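Long-range contact in fucolectin-related protein (Streptococcus pneumoniae, PDB 2WMF), which probably hydrolyses glycosidic bonds in host blood-group antigen carbohydrates, as a family 98 glycoside hydrolase: residues Glu36-Asp48 and Tyr73-Lys85. Residues are numbered along the deposited sequence; the frame is centred on the assembly and turned at random.
Sequences ESPLLLSPLYGND and YAAIELHPAKVCK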
# COMPACT_ATOMS: atom_id res chain seq x y z
N GLU A 36 -4.36 -15.52 0.94
CA GLU A 36 -3.31 -16.52 0.72
C GLU A 36 -2.57 -16.38 -0.61
O GLU A 36 -1.58 -17.06 -0.84
CB GLU A 36 -3.90 -17.93 0.86
CG GLU A 36 -4.51 -18.10 2.26
CD GLU A 36 -5.20 -19.44 2.51
OE1 GLU A 36 -4.92 -20.38 1.77
OE2 GLU A 36 -6.03 -19.51 3.50
N SER A 37 -3.03 -15.46 -1.46
CA SER A 37 -2.48 -15.26 -2.80
C SER A 37 -2.63 -13.77 -3.19
O SER A 37 -3.48 -13.40 -4.01
CB SER A 37 -3.26 -16.12 -3.78
OG SER A 37 -2.76 -16.06 -5.09
N PRO A 38 -1.84 -12.90 -2.55
CA PRO A 38 -1.92 -11.47 -2.85
C PRO A 38 -1.32 -11.17 -4.22
O PRO A 38 -0.75 -12.05 -4.90
CB PRO A 38 -1.08 -10.86 -1.74
CG PRO A 38 -0.05 -11.91 -1.40
CD PRO A 38 -0.83 -13.20 -1.53
N LEU A 39 -1.50 -9.92 -4.67
CA LEU A 39 -1.06 -9.49 -5.98
C LEU A 39 -0.19 -8.23 -5.92
O LEU A 39 -0.56 -7.23 -5.27
CB LEU A 39 -2.27 -9.23 -6.93
CG LEU A 39 -1.93 -8.76 -8.35
CD1 LEU A 39 -1.19 -9.90 -9.08
CD2 LEU A 39 -3.17 -8.32 -9.16
N LEU A 40 1.00 -8.33 -6.51
CA LEU A 40 1.92 -7.18 -6.64
C LEU A 40 1.92 -6.72 -8.08
O LEU A 40 2.26 -7.49 -8.98
CB LEU A 40 3.33 -7.59 -6.19
CG LEU A 40 4.46 -6.56 -6.39
CD1 LEU A 40 4.25 -5.42 -5.37
CD2 LEU A 40 5.88 -7.15 -6.24
N LEU A 41 1.55 -5.45 -8.30
CA LEU A 41 1.60 -4.82 -9.58
C LEU A 41 2.85 -3.91 -9.69
O LEU A 41 3.14 -3.12 -8.79
CB LEU A 41 0.35 -3.98 -9.86
CG LEU A 41 -0.95 -4.77 -10.03
CD1 LEU A 41 -2.19 -3.85 -9.90
CD2 LEU A 41 -0.95 -5.49 -11.38
N SER A 42 3.57 -4.07 -10.79
CA SER A 42 4.72 -3.24 -11.15
C SER A 42 4.48 -2.62 -12.51
O SER A 42 4.18 -3.32 -13.47
CB SER A 42 6.01 -4.04 -11.14
OG SER A 42 6.18 -4.78 -9.93
N PRO A 43 4.55 -1.27 -12.60
CA PRO A 43 4.13 -0.58 -13.81
C PRO A 43 5.21 -0.20 -14.83
O PRO A 43 6.35 0.18 -14.46
CB PRO A 43 3.50 0.70 -13.27
CG PRO A 43 4.33 1.00 -12.07
CD PRO A 43 4.84 -0.30 -11.52
N LEU A 44 4.82 -0.31 -16.10
CA LEU A 44 5.55 0.26 -17.26
C LEU A 44 4.67 1.33 -17.96
O LEU A 44 3.43 1.29 -17.93
CB LEU A 44 5.88 -0.87 -18.26
CG LEU A 44 6.90 -1.93 -17.78
CD1 LEU A 44 6.91 -3.15 -18.78
CD2 LEU A 44 8.36 -1.37 -17.50
N TYR A 45 5.33 2.27 -18.64
CA TYR A 45 4.69 3.48 -19.17
C TYR A 45 5.07 3.67 -20.64
O TYR A 45 6.25 3.57 -21.01
CB TYR A 45 5.09 4.71 -18.35
CG TYR A 45 4.60 4.57 -16.94
CD1 TYR A 45 3.38 5.07 -16.54
CD2 TYR A 45 5.35 3.89 -16.00
CE1 TYR A 45 2.92 4.90 -15.24
CE2 TYR A 45 4.90 3.70 -14.70
CZ TYR A 45 3.67 4.21 -14.33
OH TYR A 45 3.22 4.04 -13.03
N GLY A 46 4.07 3.96 -21.47
CA GLY A 46 4.28 4.20 -22.88
C GLY A 46 5.10 5.44 -23.17
O GLY A 46 5.00 6.45 -22.49
N ASN A 47 5.98 5.32 -24.15
CA ASN A 47 6.65 6.45 -24.78
C ASN A 47 6.13 6.57 -26.21
O ASN A 47 5.91 5.57 -26.88
CB ASN A 47 8.18 6.23 -24.80
CG ASN A 47 8.98 7.53 -25.07
OD1 ASN A 47 8.44 8.63 -24.99
ND2 ASN A 47 10.26 7.40 -25.35
N ASP A 48 5.96 7.79 -26.70
CA ASP A 48 5.48 8.00 -28.09
C ASP A 48 6.68 8.06 -29.03
O ASP A 48 6.73 8.87 -29.98
CB ASP A 48 4.61 9.27 -28.18
CG ASP A 48 5.31 10.52 -27.69
OD1 ASP A 48 6.40 10.47 -27.07
OD2 ASP A 48 4.77 11.61 -27.99
N TYR A 73 2.61 -14.38 -7.80
CA TYR A 73 1.78 -13.41 -7.12
C TYR A 73 1.96 -12.00 -7.70
O TYR A 73 1.72 -11.03 -7.01
CB TYR A 73 2.14 -13.41 -5.62
CG TYR A 73 2.06 -14.78 -5.01
CD1 TYR A 73 0.84 -15.36 -4.73
CD2 TYR A 73 3.21 -15.49 -4.76
CE1 TYR A 73 0.77 -16.63 -4.18
CE2 TYR A 73 3.16 -16.79 -4.24
CZ TYR A 73 1.93 -17.33 -3.94
OH TYR A 73 1.86 -18.64 -3.39
N ALA A 74 2.37 -11.95 -8.95
CA ALA A 74 2.75 -10.68 -9.60
C ALA A 74 2.19 -10.50 -11.01
O ALA A 74 1.89 -11.48 -11.69
CB ALA A 74 4.29 -10.51 -9.63
N ALA A 75 2.13 -9.26 -11.46
CA ALA A 75 1.78 -8.91 -12.80
C ALA A 75 2.35 -7.54 -13.12
O ALA A 75 2.70 -6.77 -12.22
CB ALA A 75 0.27 -8.90 -13.00
N ILE A 76 2.39 -7.25 -14.40
CA ILE A 76 2.88 -5.99 -14.93
C ILE A 76 1.72 -5.11 -15.40
O ILE A 76 0.84 -5.53 -16.18
CB ILE A 76 3.87 -6.21 -16.10
CG1 ILE A 76 5.04 -7.10 -15.64
CG2 ILE A 76 4.36 -4.87 -16.64
CD1 ILE A 76 5.84 -6.57 -14.44
N GLU A 77 1.71 -3.87 -14.92
CA GLU A 77 0.72 -2.87 -15.35
C GLU A 77 1.30 -2.15 -16.58
O GLU A 77 2.49 -1.83 -16.63
CB GLU A 77 0.47 -1.83 -14.24
CG GLU A 77 -0.17 -0.53 -14.78
CD GLU A 77 -0.22 0.62 -13.81
OE1 GLU A 77 -0.52 0.41 -12.64
OE2 GLU A 77 0.00 1.80 -14.23
N LEU A 78 0.46 -1.98 -17.60
CA LEU A 78 0.82 -1.30 -18.82
C LEU A 78 0.00 -0.04 -18.92
O LEU A 78 -1.17 -0.09 -19.15
CB LEU A 78 0.58 -2.19 -20.05
CG LEU A 78 1.51 -3.42 -20.16
CD1 LEU A 78 0.93 -4.38 -21.25
CD2 LEU A 78 2.95 -3.04 -20.52
N HIS A 79 0.67 1.11 -18.74
CA HIS A 79 0.05 2.42 -18.75
C HIS A 79 0.49 3.14 -20.04
O HIS A 79 1.67 3.34 -20.26
CB HIS A 79 0.49 3.25 -17.52
CG HIS A 79 -0.37 4.46 -17.27
ND1 HIS A 79 -0.86 5.27 -18.28
CD2 HIS A 79 -0.84 4.99 -16.11
CE1 HIS A 79 -1.61 6.23 -17.74
NE2 HIS A 79 -1.62 6.07 -16.43
N PRO A 80 -0.47 3.52 -20.89
CA PRO A 80 -0.08 4.07 -22.18
C PRO A 80 0.65 5.41 -22.07
O PRO A 80 1.44 5.74 -22.95
CB PRO A 80 -1.41 4.20 -22.95
CG PRO A 80 -2.47 4.30 -21.86
CD PRO A 80 -1.95 3.44 -20.73
N ALA A 81 0.39 6.15 -20.99
CA ALA A 81 1.23 7.32 -20.64
C ALA A 81 1.44 8.26 -21.84
O ALA A 81 0.47 8.80 -22.34
CB ALA A 81 2.57 6.86 -20.03
N LYS A 82 2.68 8.39 -22.34
CA LYS A 82 2.98 9.43 -23.37
C LYS A 82 2.38 9.12 -24.75
O LYS A 82 2.33 9.98 -25.61
CB LYS A 82 4.47 9.65 -23.52
CG LYS A 82 5.18 10.17 -22.28
CD LYS A 82 6.65 10.25 -22.52
CE LYS A 82 7.01 11.41 -23.47
NZ LYS A 82 8.49 11.40 -23.74
N VAL A 83 1.91 7.89 -24.93
CA VAL A 83 1.20 7.50 -26.16
C VAL A 83 -0.15 8.22 -26.25
O VAL A 83 -0.64 8.46 -27.35
CB VAL A 83 1.03 5.95 -26.22
CG1 VAL A 83 0.07 5.53 -27.35
CG2 VAL A 83 2.39 5.30 -26.37
N CYS A 84 -0.72 8.59 -25.09
CA CYS A 84 -2.00 9.27 -25.06
C CYS A 84 -1.89 10.70 -25.59
O CYS A 84 -0.98 11.46 -25.22
CB CYS A 84 -2.58 9.33 -23.63
SG CYS A 84 -2.76 7.73 -22.77
N LYS A 85 -2.92 11.08 -26.33
CA LYS A 85 -3.04 12.40 -26.96
C LYS A 85 -4.48 12.90 -26.87
O LYS A 85 -5.39 12.13 -27.09
CB LYS A 85 -2.66 12.31 -28.45
CG LYS A 85 -1.20 11.94 -28.72
CD LYS A 85 -0.31 12.95 -28.04
CE LYS A 85 1.08 12.88 -28.51
NZ LYS A 85 1.75 11.74 -28.00
O HOH W 1 4.77 -7.08 -10.28
O HOH W 2 0.54 3.80 -12.66
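Leu-40 and Ala-74 open the pairing of the first two parallel strands of an eight-stranded barrel, 39-45 and 74-79. Leu-40 N bonds to Tyr-73 O at 2.8 Å, and the alternating bonds run on to Leu-44 N, which meets Glu-77 O almost straight (176° at the hydrogen), and to Gly-46 N on His-79 O. Past the strand ends Lys-82 N still reaches Gly-46 O.

Leu-41, Pro-43, Tyr-45, Ala-75, Glu-77 and His-79 share the inner face. The carboxylate carbon CD of Glu-77 lies 3.8 Å from Pro-43 CB; its OE1 is held by Asn-291 of strand 289-293, while OE2 accepts from a water that also bonds to Tyr-45 OH. Having CG anti to the backbone N (chi1 -165°) brings the His-79 ring beside that of Tyr-45; the ring planes are 29° apart, but the rings are slid so far that they barely overlap, and the nearer touch is Tyr-45 CD1 on His-79 CB, 3.6 Å. On the outer face Leu-44 CD1 packs against Ile-76 CG2 at 3.7 Å, and a second water joins Ser-42 OG to Ala-75 O.

Beyond the C-terminal ends, Lys-82 NZ donates to Asn-47 OD1 (3.0 Å) and to Trp-504 O, and Lys-85 NZ forms a salt bridge to Asp-48 OD2 (3.0 Å), coming from its anti side and tilted out of the carboxylate plane. With helix 59-64 joining the strands in sequence, this is the opening beta-alpha-beta unit of a TIM barrel.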